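Local coordinates for protein transcriptional regulator, TetR family (Cytophaga hutchinsonii, PDB 3EUP) that probably binds operator DNA through its helix-turn-helix domain as a TetR-family regulator of transcription, at residues Thr12-Ile17 with Phe63-Gly68; Asp36-Thr41 with Gly46-Asn51; Gly50-Lys55 with Ala59-Asp64. All coordinates share one frame; numbering follows the deposited sequence.

Interaction 1 of 3, residues Thr12-Ile17 with Phe63-Gly68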
ATOM      1  N   THR A  12      13.006   2.178  29.953  1.00 22.50           N
ATOM      2  CA  THR A  12      12.892   0.790  29.558  1.00 22.65           C
ATOM      3  C   THR A  12      11.799   0.657  28.506  1.00 22.63           C
ATOM      4  O   THR A  12      11.973  -0.027  27.469  1.00 21.35           O
ATOM      5  CB  THR A  12      12.614  -0.107  30.771  1.00 22.85           C
ATOM      6  OG1 THR A  12      13.644   0.094  31.729  1.00 23.94           O
ATOM      7  CG2 THR A  12      12.608  -1.559  30.357  1.00 22.57           C
ATOM      8  N   ARG A  13      10.689   1.356  28.755  1.00 22.34           N
ATOM      9  CA  ARG A  13       9.574   1.422  27.826  1.00 22.60           C
ATOM     10  C   ARG A  13      10.001   1.921  26.450  1.00 21.72           C
ATOM     11  O   ARG A  13       9.650   1.328  25.431  1.00 22.28           O
ATOM     12  CB  ARG A  13       8.472   2.315  28.404  1.00 22.75           C
ATOM     13  CG  ARG A  13       7.253   2.439  27.507  1.00 25.52           C
ATOM     14  CD  ARG A  13       6.093   3.122  28.218  1.00 27.93           C
ATOM     15  NE  ARG A  13       4.936   3.137  27.358  1.00 32.25           N
ATOM     16  CZ  ARG A  13       4.793   3.943  26.314  1.00 35.91           C
ATOM     17  NH1 ARG A  13       5.717   4.855  26.016  1.00 37.44           N
ATOM     18  NH2 ARG A  13       3.704   3.851  25.570  1.00 38.86           N
ATOM     19  N   GLN A  14      10.777   2.988  26.424  1.00 21.84           N
ATOM     20  CA  GLN A  14      11.263   3.549  25.172  1.00 22.39           C
ATOM     21  C   GLN A  14      12.248   2.627  24.438  1.00 21.64           C
ATOM     22  O   GLN A  14      12.197   2.492  23.217  1.00 22.25           O
ATOM     23  CB  GLN A  14      11.908   4.926  25.426  1.00 22.90           C
ATOM     24  CG  GLN A  14      12.340   5.651  24.164  1.00 24.08           C
ATOM     25  CD  GLN A  14      11.190   5.925  23.205  1.00 30.91           C
ATOM     26  OE1 GLN A  14      10.022   6.062  23.610  1.00 30.53           O
ATOM     27  NE2 GLN A  14      11.515   6.001  21.905  1.00 35.26           N
ATOM     28  N   PHE A  15      13.134   1.986  25.181  1.00 20.71           N
ATOM     29  CA  PHE A  15      13.996   0.970  24.607  1.00 20.62           C
ATOM     30  C   PHE A  15      13.190  -0.177  23.977  1.00 20.27           C
ATOM     31  O   PHE A  15      13.567  -0.680  22.917  1.00 19.01           O
ATOM     32  CB  PHE A  15      14.967   0.399  25.660  1.00 20.66           C
ATOM     33  CG  PHE A  15      15.721  -0.812  25.177  1.00 22.69           C
ATOM     34  CD1 PHE A  15      16.877  -0.668  24.403  1.00 22.49           C
ATOM     35  CD2 PHE A  15      15.269  -2.096  25.483  1.00 23.88           C
ATOM     36  CE1 PHE A  15      17.564  -1.804  23.912  1.00 24.47           C
ATOM     37  CE2 PHE A  15      15.953  -3.227  25.012  1.00 25.13           C
ATOM     38  CZ  PHE A  15      17.104  -3.078  24.214  1.00 23.39           C
ATOM     39  N   ILE A  16      12.121  -0.617  24.654  1.00 19.69           N
ATOM     40  CA  ILE A  16      11.298  -1.657  24.116  1.00 19.64           C
ATOM     41  C   ILE A  16      10.726  -1.185  22.783  1.00 19.60           C
ATOM     42  O   ILE A  16      10.733  -1.933  21.819  1.00 19.30           O
ATOM     43  CB  ILE A  16      10.084  -2.082  25.018  1.00 19.58           C
ATOM     44  CG1 ILE A  16      10.496  -2.623  26.374  1.00 20.64           C
ATOM     45  CG2 ILE A  16       9.278  -3.144  24.304  1.00 16.62           C
ATOM     46  CD1 ILE A  16      11.491  -3.643  26.285  1.00 25.07           C
ATOM     47  N   ILE A  17      10.211   0.045  22.750  1.00 20.80           N
ATOM     48  CA  ILE A  17       9.560   0.582  21.539  1.00 21.56           C
ATOM     49  C   ILE A  17      10.568   0.608  20.406  1.00 21.80           C
ATOM     50  O   ILE A  17      10.316   0.074  19.308  1.00 21.55           O
ATOM     51  CB  ILE A  17       8.965   1.974  21.765  1.00 21.72           C
ATOM     52  CG1 ILE A  17       7.761   1.893  22.717  1.00 22.78           C
ATOM     53  CG2 ILE A  17       8.505   2.578  20.429  1.00 22.06           C
ATOM     54  CD1 ILE A  17       7.321   3.254  23.338  1.00 22.26           C
ATOM     55  N   PHE A  63       3.811   1.731  16.209  1.00 22.15           N
ATOM     56  CA  PHE A  63       3.291   2.520  15.111  1.00 21.99           C
ATOM     57  C   PHE A  63       3.530   4.002  15.372  1.00 22.63           C
ATOM     58  O   PHE A  63       4.043   4.717  14.505  1.00 21.48           O
ATOM     59  CB  PHE A  63       1.788   2.277  14.865  1.00 22.19           C
ATOM     60  CG  PHE A  63       1.228   3.198  13.836  1.00 20.82           C
ATOM     61  CD1 PHE A  63       1.397   2.921  12.498  1.00 25.00           C
ATOM     62  CD2 PHE A  63       0.650   4.406  14.201  1.00 25.14           C
ATOM     63  CE1 PHE A  63       0.946   3.800  11.506  1.00 27.39           C
ATOM     64  CE2 PHE A  63       0.202   5.311  13.215  1.00 25.29           C
ATOM     65  CZ  PHE A  63       0.331   4.998  11.875  1.00 25.18           C
ATOM     66  N   ASP A  64       3.192   4.478  16.572  1.00 23.19           N
ATOM     67  CA  ASP A  64       3.453   5.890  16.900  1.00 23.96           C
ATOM     68  C   ASP A  64       4.919   6.262  16.733  1.00 23.23           C
ATOM     69  O   ASP A  64       5.228   7.316  16.216  1.00 22.69           O
ATOM     70  CB  ASP A  64       2.973   6.237  18.301  1.00 24.51           C
ATOM     71  CG  ASP A  64       1.440   6.273  18.408  1.00 28.31           C
ATOM     72  OD1 ASP A  64       0.750   6.337  17.364  1.00 30.39           O
ATOM     73  OD2 ASP A  64       0.907   6.203  19.547  1.00 32.53           O
ATOM     74  N   TYR A  65       5.832   5.373  17.105  1.00 22.92           N
ATOM     75  CA  TYR A  65       7.273   5.665  16.922  1.00 23.72           C
ATOM     76  C   TYR A  65       7.720   5.647  15.439  1.00 22.49           C
ATOM     77  O   TYR A  65       8.435   6.527  14.975  1.00 21.88           O
ATOM     78  CB  TYR A  65       8.123   4.697  17.747  1.00 23.28           C
ATOM     79  CG  TYR A  65       9.610   4.778  17.508  1.00 25.70           C
ATOM     80  CD1 TYR A  65      10.419   5.512  18.362  1.00 28.96           C
ATOM     81  CD2 TYR A  65      10.215   4.072  16.469  1.00 29.28           C
ATOM     82  CE1 TYR A  65      11.773   5.573  18.184  1.00 32.80           C
ATOM     83  CE2 TYR A  65      11.608   4.154  16.260  1.00 33.65           C
ATOM     84  CZ  TYR A  65      12.369   4.884  17.138  1.00 33.82           C
ATOM     85  OH  TYR A  65      13.735   4.990  16.989  1.00 40.01           O
ATOM     86  N   ASN A  66       7.308   4.622  14.718  1.00 23.06           N
ATOM     87  CA  ASN A  66       7.621   4.482  13.288  1.00 22.67           C
ATOM     88  C   ASN A  66       7.144   5.635  12.424  1.00 22.86           C
ATOM     89  O   ASN A  66       7.922   6.227  11.646  1.00 23.80           O
ATOM     90  CB  ASN A  66       7.055   3.153  12.758  1.00 22.23           C
ATOM     91  CG  ASN A  66       7.939   1.972  13.113  1.00 23.39           C
ATOM     92  OD1 ASN A  66       7.466   0.839  13.253  1.00 27.36           O
ATOM     93  ND2 ASN A  66       9.220   2.237  13.292  1.00 20.28           N
ATOM     94  N   TRP A  67       5.865   5.958  12.578  1.00 23.28           N
ATOM     95  CA  TRP A  67       5.284   7.069  11.884  1.00 23.48           C
ATOM     96  C   TRP A  67       5.805   8.402  12.450  1.00 23.07           C
ATOM     97  O   TRP A  67       6.057   9.324  11.690  1.00 22.87           O
ATOM     98  CB  TRP A  67       3.763   6.976  11.908  1.00 22.79           C
ATOM     99  CG  TRP A  67       3.127   8.051  11.123  1.00 25.39           C
ATOM    100  CD1 TRP A  67       2.399   9.095  11.607  1.00 26.19           C
ATOM    101  CD2 TRP A  67       3.244   8.259   9.712  1.00 25.40           C
ATOM    102  NE1 TRP A  67       1.997   9.899  10.574  1.00 26.90           N
ATOM    103  CE2 TRP A  67       2.516   9.412   9.403  1.00 26.43           C
ATOM    104  CE3 TRP A  67       3.865   7.549   8.675  1.00 27.50           C
ATOM    105  CZ2 TRP A  67       2.374   9.871   8.104  1.00 27.55           C
ATOM    106  CZ3 TRP A  67       3.726   8.004   7.383  1.00 29.74           C
ATOM    107  CH2 TRP A  67       2.984   9.150   7.109  1.00 28.79           C
ATOM    108  N   GLY A  68       5.976   8.504  13.768  1.00 23.38           N
ATOM    109  CA  GLY A  68       6.571   9.717  14.344  1.00 23.22           C
ATOM    110  C   GLY A  68       7.951   9.986  13.718  1.00 24.16           C
ATOM    111  O   GLY A  68       8.351  11.147  13.490  1.00 22.44           O
TER
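The amide nitrogen of Gln-14 serves two neighbours at once: NE2 lies against the ring of Tyr-65, and it is also hydrogen-bonded to Glu-18 OE2, one turn further along helix 10-31. Across the contact NE2 stands 3.7 Å from Tyr-65 CD1 and 3.8 Å from Tyr-65 CE1, so the same rim bond of the ring is met almost evenly. The amide and ring planes are 45° apart, neither stacked nor perpendicular, and the approach to the ring is oblique. The bend at chi2 of Gln-14 (60°) turns the amide from the extended path toward this position, although its CB does not point at the other helix.

Ile-17 supplies the apolar half. Its CG2 methyl packs at 3.4 Å on Tyr-65 CB, and the same methyl is 3.8 Å from CG of that tyrosine and 4.1 Å from its CD1. At chi1 -69° the CG2 branch of Ile-17 lies opposite its own backbone N and faces the tyrosine. Backbones stay well apart, the nearest CA atoms, those of Ile-17 and Tyr-65, being 7.2 Å from each other; the interface is thus made by side chains, with Tyr-65 the largest contributor. With an alanine here in place of Tyr-65, Ile-17 CG2 would keep only CB to pack on, and the Gln-14 amide would probably lose the ring beside it and be held mainly by Glu-18.

Tyr-65 also touches Glu-18 and Ala-21, extending the seam along helix 10-31. In TetR-family proteins the helix equivalent to 55-78 leads from the DNA-binding domain toward the regulatory domain. No hydrogen bond crosses between 12-17 and 63-68; these segments meet by packing, apolar at Ile-17 and amide-against-ring at Gln-14.

Interaction 2 of 3, residues Asp36-Thr41 with Gly46-Asn51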
ATOM      1  N   ASP A  36      10.072 -13.224  19.185  1.00 29.89           N
ATOM      2  CA  ASP A  36      10.561 -12.120  18.365  1.00 29.04           C
ATOM      3  C   ASP A  36      10.855 -10.935  19.296  1.00 27.55           C
ATOM      4  O   ASP A  36      11.877 -10.293  19.159  1.00 26.28           O
ATOM      5  CB  ASP A  36       9.527 -11.679  17.303  1.00 29.62           C
ATOM      6  CG  ASP A  36       9.275 -12.730  16.215  1.00 31.44           C
ATOM      7  OD1 ASP A  36      10.231 -13.441  15.797  1.00 35.19           O
ATOM      8  OD2 ASP A  36       8.108 -12.834  15.766  1.00 32.04           O
ATOM      9  N   LEU A  37       9.970 -10.677  20.260  1.00 26.34           N
ATOM     10  CA  LEU A  37      10.095  -9.502  21.129  1.00 25.80           C
ATOM     11  C   LEU A  37      11.224  -9.621  22.164  1.00 25.88           C
ATOM     12  O   LEU A  37      11.983  -8.660  22.373  1.00 25.50           O
ATOM     13  CB  LEU A  37       8.768  -9.215  21.855  1.00 25.59           C
ATOM     14  CG  LEU A  37       7.539  -8.808  21.034  1.00 26.05           C
ATOM     15  CD1 LEU A  37       6.374  -8.424  21.991  1.00 25.62           C
ATOM     16  CD2 LEU A  37       7.873  -7.676  20.081  1.00 23.31           C
ATOM     17  N   THR A  38      11.311 -10.783  22.820  1.00 25.08           N
ATOM     18  CA  THR A  38      12.362 -11.051  23.774  1.00 25.85           C
ATOM     19  C   THR A  38      13.720 -11.145  23.064  1.00 26.60           C
ATOM     20  O   THR A  38      14.713 -10.746  23.645  1.00 26.02           O
ATOM     21  CB  THR A  38      12.098 -12.323  24.630  1.00 25.56           C
ATOM     22  OG1 THR A  38      12.070 -13.482  23.790  1.00 26.74           O
ATOM     23  CG2 THR A  38      10.795 -12.225  25.375  1.00 25.87           C
ATOM     24  N   GLU A  39      13.778 -11.651  21.824  1.00 26.71           N
ATOM     25  CA  GLU A  39      15.046 -11.637  21.084  1.00 27.72           C
ATOM     26  C   GLU A  39      15.451 -10.220  20.702  1.00 26.67           C
ATOM     27  O   GLU A  39      16.592  -9.837  20.878  1.00 27.30           O
ATOM     28  CB  GLU A  39      15.013 -12.473  19.810  1.00 28.88           C
ATOM     29  CG  GLU A  39      15.016 -13.989  20.008  1.00 33.50           C
ATOM     30  CD  GLU A  39      15.046 -14.756  18.655  1.00 39.88           C
ATOM     31  OE1 GLU A  39      15.205 -14.095  17.582  1.00 44.25           O
ATOM     32  OE2 GLU A  39      14.947 -16.014  18.676  1.00 42.36           O
ATOM     33  N   ALA A  40      14.513  -9.448  20.182  1.00 25.73           N
ATOM     34  CA  ALA A  40      14.772  -8.046  19.755  1.00 25.05           C
ATOM     35  C   ALA A  40      15.228  -7.153  20.928  1.00 24.08           C
ATOM     36  O   ALA A  40      16.114  -6.329  20.759  1.00 22.88           O
ATOM     37  CB  ALA A  40      13.533  -7.451  19.090  1.00 24.67           C
ATOM     38  N   THR A  41      14.648  -7.362  22.106  1.00 22.58           N
ATOM     39  CA  THR A  41      14.945  -6.529  23.258  1.00 22.36           C
ATOM     40  C   THR A  41      16.078  -7.106  24.133  1.00 22.86           C
ATOM     41  O   THR A  41      16.668  -6.391  24.942  1.00 22.80           O
ATOM     42  CB  THR A  41      13.673  -6.362  24.142  1.00 22.55           C
ATOM     43  OG1 THR A  41      13.306  -7.640  24.710  1.00 20.51           O
ATOM     44  CG2 THR A  41      12.506  -5.772  23.329  1.00 20.75           C
ATOM     45  N   GLY A  46       8.656 -10.874  31.302  1.00 29.71           N
ATOM     46  CA  GLY A  46       8.331 -10.096  32.489  1.00 30.15           C
ATOM     47  C   GLY A  46       8.694  -8.629  32.410  1.00 30.29           C
ATOM     48  O   GLY A  46       7.916  -7.784  32.848  1.00 30.55           O
ATOM     49  N   SER A  47       9.872  -8.305  31.865  1.00 30.23           N
ATOM     50  CA  SER A  47      10.240  -6.907  31.673  1.00 30.26           C
ATOM     51  C   SER A  47       9.363  -6.246  30.626  1.00 30.05           C
ATOM     52  O   SER A  47       8.895  -5.136  30.822  1.00 31.24           O
ATOM     53  CB  SER A  47      11.706  -6.765  31.268  1.00 30.53           C
ATOM     54  OG  SER A  47      12.524  -7.328  32.256  1.00 32.02           O
ATOM     55  N   ILE A  48       9.152  -6.910  29.502  1.00 29.46           N
ATOM     56  CA  ILE A  48       8.324  -6.350  28.449  1.00 29.20           C
ATOM     57  C   ILE A  48       6.905  -6.060  28.984  1.00 30.28           C
ATOM     58  O   ILE A  48       6.413  -4.931  28.929  1.00 29.85           O
ATOM     59  CB  ILE A  48       8.268  -7.291  27.265  1.00 28.65           C
ATOM     60  CG1 ILE A  48       9.636  -7.371  26.575  1.00 27.38           C
ATOM     61  CG2 ILE A  48       7.207  -6.831  26.273  1.00 28.35           C
ATOM     62  CD1 ILE A  48       9.726  -8.419  25.487  1.00 28.87           C
ATOM     63  N   TYR A  49       6.271  -7.059  29.580  1.00 31.24           N
ATOM     64  CA  TYR A  49       4.880  -6.873  29.988  1.00 32.61           C
ATOM     65  C   TYR A  49       4.726  -6.243  31.365  1.00 32.86           C
ATOM     66  O   TYR A  49       3.626  -6.137  31.876  1.00 34.91           O
ATOM     67  CB  TYR A  49       4.062  -8.156  29.767  1.00 32.59           C
ATOM     68  CG  TYR A  49       3.925  -8.454  28.267  1.00 34.54           C
ATOM     69  CD1 TYR A  49       3.513  -7.456  27.355  1.00 36.60           C
ATOM     70  CD2 TYR A  49       4.235  -9.707  27.750  1.00 36.37           C
ATOM     71  CE1 TYR A  49       3.404  -7.721  25.958  1.00 35.82           C
ATOM     72  CE2 TYR A  49       4.133  -9.986  26.367  1.00 36.20           C
ATOM     73  CZ  TYR A  49       3.716  -8.997  25.479  1.00 36.32           C
ATOM     74  OH  TYR A  49       3.631  -9.289  24.130  1.00 35.02           O
ATOM     75  N   GLY A  50       5.828  -5.770  31.928  1.00 32.95           N
ATOM     76  CA  GLY A  50       5.790  -4.856  33.057  1.00 32.41           C
ATOM     77  C   GLY A  50       5.776  -3.404  32.611  1.00 31.79           C
ATOM     78  O   GLY A  50       5.584  -2.509  33.425  1.00 31.69           O
ATOM     79  N   ASN A  51       6.004  -3.164  31.323  1.00 30.59           N
ATOM     80  CA  ASN A  51       5.918  -1.816  30.743  1.00 29.90           C
ATOM     81  C   ASN A  51       4.705  -1.636  29.829  1.00 29.72           C
ATOM     82  O   ASN A  51       4.278  -0.518  29.568  1.00 29.88           O
ATOM     83  CB  ASN A  51       7.189  -1.518  29.952  1.00 29.44           C
ATOM     84  CG  ASN A  51       8.353  -1.307  30.840  1.00 29.31           C
ATOM     85  OD1 ASN A  51       8.535  -0.215  31.384  1.00 27.71           O
ATOM     86  ND2 ASN A  51       9.133  -2.362  31.051  1.00 27.15           N
TER
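The ring of Tyr-49 meets Leu-37 obliquely at its hydroxyl end, where OH is 3.6 Å from Leu-37 CD1, and the two side chains cross at about a right angle. One face of the ring carries Ile-48 CG2, 3.8 Å above the plane and over the centre, so the preceding residue in the chain serves as its lid. The amide of Asn-51 bonds within its own segment, ND2 donating to Ser-47 O over 2.8 Å with the acceptor 15° out of the amide plane, while Ser-7 O and Ser-9 N also hold it.

Ile-48 contributes most of the buried surface on its side of the interface. With CG1 opposite the carbonyl carbon (chi1 -68°) and the chain extended beyond it, CD1 is carried to helix 34-41. There CD1 packs 3.8 Å from Leu-37 CB, 4.0 Å from Thr-38 CG2 and 3.7 Å from Thr-41 OG1, a pocket spanning one helical turn.

The threonine hydroxyl in that pocket is not left to the methyl alone. Thr-41 OG1 donates to Leu-37 O at 2.9 Å, the donor tilted 24° from the carbonyl plane, and accepts from Leu-43 N. Leu-37 O is gripped twice, since Thr-41 N reaches it from the opposite face of its plane. This pair of hydrogen bonds to one carbonyl closes the last turn of helix 34-41 while presenting OG1 beside Ile-48.

Helix 34-41 and helix 45-48, joined by a short connection, form the helix-turn-helix unit of the family, in which the second helix is, as in relatives, the likely DNA-reading one. Behind the pair stands helix 10-31, with Thr-20 and Phe-24 against Leu-37, while Tyr-49 extends to Lys-55 and Val-58 of helix 55-78.

Interaction 3 of 3, residues Gly50-Lys55 with Ala59-Asp64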
ATOM      1  N   GLY A  50       5.828  -5.770  31.928  1.00 32.95           N
ATOM      2  CA  GLY A  50       5.790  -4.856  33.057  1.00 32.41           C
ATOM      3  C   GLY A  50       5.776  -3.404  32.611  1.00 31.79           C
ATOM      4  O   GLY A  50       5.584  -2.509  33.425  1.00 31.69           O
ATOM      5  N   ASN A  51       6.004  -3.164  31.323  1.00 30.59           N
ATOM      6  CA  ASN A  51       5.918  -1.816  30.743  1.00 29.90           C
ATOM      7  C   ASN A  51       4.705  -1.636  29.829  1.00 29.72           C
ATOM      8  O   ASN A  51       4.278  -0.518  29.568  1.00 29.88           O
ATOM      9  CB  ASN A  51       7.189  -1.518  29.952  1.00 29.44           C
ATOM     10  CG  ASN A  51       8.353  -1.307  30.840  1.00 29.31           C
ATOM     11  OD1 ASN A  51       8.535  -0.215  31.384  1.00 27.71           O
ATOM     12  ND2 ASN A  51       9.133  -2.362  31.051  1.00 27.15           N
ATOM     13  N   PHE A  52       4.176  -2.744  29.330  1.00 29.22           N
ATOM     14  CA  PHE A  52       3.049  -2.718  28.428  1.00 29.64           C
ATOM     15  C   PHE A  52       2.014  -3.751  28.853  1.00 30.88           C
ATOM     16  O   PHE A  52       2.367  -4.862  29.253  1.00 30.85           O
ATOM     17  CB  PHE A  52       3.511  -3.087  27.025  1.00 29.10           C
ATOM     18  CG  PHE A  52       4.366  -2.064  26.390  1.00 27.58           C
ATOM     19  CD1 PHE A  52       3.795  -1.009  25.693  1.00 25.51           C
ATOM     20  CD2 PHE A  52       5.751  -2.144  26.487  1.00 27.43           C
ATOM     21  CE1 PHE A  52       4.575  -0.073  25.073  1.00 26.82           C
ATOM     22  CE2 PHE A  52       6.554  -1.190  25.893  1.00 26.98           C
ATOM     23  CZ  PHE A  52       5.967  -0.151  25.178  1.00 28.36           C
ATOM     24  N   GLU A  53       0.743  -3.421  28.651  1.00 31.71           N
ATOM     25  CA  GLU A  53      -0.337  -4.349  28.969  1.00 32.62           C
ATOM     26  C   GLU A  53      -0.216  -5.651  28.205  1.00 31.68           C
ATOM     27  O   GLU A  53      -0.246  -6.732  28.791  1.00 32.18           O
ATOM     28  CB  GLU A  53      -1.692  -3.689  28.689  1.00 33.37           C
ATOM     29  CG  GLU A  53      -2.931  -4.557  29.031  1.00 38.86           C
ATOM     30  CD  GLU A  53      -3.041  -4.968  30.512  1.00 43.69           C
ATOM     31  OE1 GLU A  53      -2.551  -4.233  31.403  1.00 45.46           O
ATOM     32  OE2 GLU A  53      -3.653  -6.040  30.776  1.00 48.90           O
ATOM     33  N   ASN A  54      -0.094  -5.552  26.893  1.00 30.66           N
ATOM     34  CA  ASN A  54      -0.053  -6.721  26.038  1.00 30.40           C
ATOM     35  C   ASN A  54       0.644  -6.375  24.741  1.00 29.90           C
ATOM     36  O   ASN A  54       1.089  -5.227  24.552  1.00 28.21           O
ATOM     37  CB  ASN A  54      -1.472  -7.181  25.738  1.00 30.78           C
ATOM     38  CG  ASN A  54      -2.365  -6.037  25.278  1.00 33.64           C
ATOM     39  OD1 ASN A  54      -2.010  -5.274  24.399  1.00 32.74           O
ATOM     40  ND2 ASN A  54      -3.539  -5.916  25.898  1.00 38.86           N
ATOM     41  N   LYS A  55       0.753  -7.367  23.866  1.00 29.17           N
ATOM     42  CA  LYS A  55       1.460  -7.198  22.600  1.00 29.92           C
ATOM     43  C   LYS A  55       0.858  -6.071  21.773  1.00 30.36           C
ATOM     44  O   LYS A  55       1.576  -5.342  21.077  1.00 29.17           O
ATOM     45  CB  LYS A  55       1.445  -8.492  21.791  1.00 30.07           C
ATOM     46  CG  LYS A  55       2.183  -8.361  20.459  1.00 32.38           C
ATOM     47  CD  LYS A  55       2.502  -9.683  19.828  1.00 35.85           C
ATOM     48  CE  LYS A  55       1.260 -10.402  19.419  1.00 36.36           C
ATOM     49  NZ  LYS A  55       1.462 -11.167  18.167  1.00 37.15           N
ATOM     50  N   ALA A  59       2.440  -2.878  19.875  1.00 22.32           N
ATOM     51  CA  ALA A  59       2.228  -2.601  18.426  1.00 21.52           C
ATOM     52  C   ALA A  59       1.771  -1.177  18.175  1.00 21.85           C
ATOM     53  O   ALA A  59       2.263  -0.523  17.262  1.00 22.14           O
ATOM     54  CB  ALA A  59       1.244  -3.566  17.835  1.00 21.42           C
ATOM     55  N   ILE A  60       0.882  -0.683  19.033  1.00 22.11           N
ATOM     56  CA  ILE A  60       0.378   0.681  18.932  1.00 22.66           C
ATOM     57  C   ILE A  60       1.479   1.717  19.170  1.00 22.56           C
ATOM     58  O   ILE A  60       1.614   2.653  18.391  1.00 22.78           O
ATOM     59  CB  ILE A  60      -0.820   0.911  19.840  1.00 23.42           C
ATOM     60  CG1 ILE A  60      -2.041   0.073  19.340  1.00 26.31           C
ATOM     61  CG2 ILE A  60      -1.123   2.464  19.968  1.00 24.14           C
ATOM     62  CD1 ILE A  60      -3.168   0.043  20.357  1.00 27.75           C
ATOM     63  N   ALA A  61       2.264   1.533  20.233  1.00 22.16           N
ATOM     64  CA  ALA A  61       3.410   2.383  20.514  1.00 21.35           C
ATOM     65  C   ALA A  61       4.440   2.303  19.375  1.00 20.56           C
ATOM     66  O   ALA A  61       5.011   3.342  18.980  1.00 20.30           O
ATOM     67  CB  ALA A  61       4.069   1.975  21.885  1.00 20.29           C
ATOM     68  N   ALA A  62       4.685   1.102  18.858  1.00 20.29           N
ATOM     69  CA  ALA A  62       5.575   0.937  17.682  1.00 20.60           C
ATOM     70  C   ALA A  62       5.112   1.763  16.506  1.00 21.07           C
ATOM     71  O   ALA A  62       5.925   2.405  15.859  1.00 22.50           O
ATOM     72  CB  ALA A  62       5.714  -0.539  17.246  1.00 19.99           C
ATOM     73  N   PHE A  63       3.811   1.731  16.209  1.00 22.15           N
ATOM     74  CA  PHE A  63       3.291   2.520  15.111  1.00 21.99           C
ATOM     75  C   PHE A  63       3.530   4.002  15.372  1.00 22.63           C
ATOM     76  O   PHE A  63       4.043   4.717  14.505  1.00 21.48           O
ATOM     77  CB  PHE A  63       1.788   2.277  14.865  1.00 22.19           C
ATOM     78  CG  PHE A  63       1.228   3.198  13.836  1.00 20.82           C
ATOM     79  CD1 PHE A  63       1.397   2.921  12.498  1.00 25.00           C
ATOM     80  CD2 PHE A  63       0.650   4.406  14.201  1.00 25.14           C
ATOM     81  CE1 PHE A  63       0.946   3.800  11.506  1.00 27.39           C
ATOM     82  CE2 PHE A  63       0.202   5.311  13.215  1.00 25.29           C
ATOM     83  CZ  PHE A  63       0.331   4.998  11.875  1.00 25.18           C
ATOM     84  N   ASP A  64       3.192   4.478  16.572  1.00 23.19           N
ATOM     85  CA  ASP A  64       3.453   5.890  16.900  1.00 23.96           C
ATOM     86  C   ASP A  64       4.919   6.262  16.733  1.00 23.23           C
ATOM     87  O   ASP A  64       5.228   7.316  16.216  1.00 22.69           O
ATOM     88  CB  ASP A  64       2.973   6.237  18.301  1.00 24.51           C
ATOM     89  CG  ASP A  64       1.440   6.273  18.408  1.00 28.31           C
ATOM     90  OD1 ASP A  64       0.750   6.337  17.364  1.00 30.39           O
ATOM     91  OD2 ASP A  64       0.907   6.203  19.547  1.00 32.53           O
TER
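Phe-52 projects from the loop onto Ala-61 of helix 55-78, and the contact is made only near the end of its ring. Its CB points toward the helix but is still 7.2 Å from Ala-61 CB. A chi1 of -69° sends the ring onward; by CD1 the gap to Ala-61 CB has narrowed to 4.8 Å, and CE1 closes it to 3.8 Å. The methyl approaches obliquely. CZ lies 4.4 Å from the same methyl, and beyond it the far rim of the ring leaves the alanine for helix 10-31, with CZ against Arg-13 and Ile-17 and CE2 against Ile-16. Phe-52 is therefore a wedge between two helices, reaching helix 55-78 through CE1.

The second link is backbone. Ala-59 N donates to Lys-55 O over 2.9 Å with an N-H...O angle of 154°, an ordinary i to i+4 bond in the first turn of helix 55-78. Asn-54 precedes that turn as N-cap, its OD1 accepting from Ala-57 N. Lys-55 points its CB away from the segment 59-64, and its NZ is bonded to the carbonyls of Thr-32 and Leu-29, which ties the start of the helix to the end of helix 10-31 and the residue just beyond it.

On its other flanks, helix 55-78 turns Ile-60 and Phe-63 toward helix 122-148. The loop 50-54 thus passes from helix 45-48 into helix 55-78 with its phenylalanine buried against helix 10-31.

Overall arrangement
All three contacts lie on the same side of the chain's centre, and each involves or borders helix 10-31. Interactions 2 and 3 are buried; interaction 1 is only partly so. Interactions 1 and 3 both use helix 55-78 and share Phe-63 and Asp-64, whereas interaction 2 joins the helix-turn-helix pair, nested along the chain within the loop closed by interaction 1. Interaction 3 takes up where interaction 2 ends, at Gly-50 and Asn-51; it alone has a hydrogen bond across its segments, an i to i+4 bond inside helix 55-78, into which 50-55 runs. Chemistry follows place: mainly apolar packing in the buried helix-turn-helix, amide on ring at the partly exposed seam.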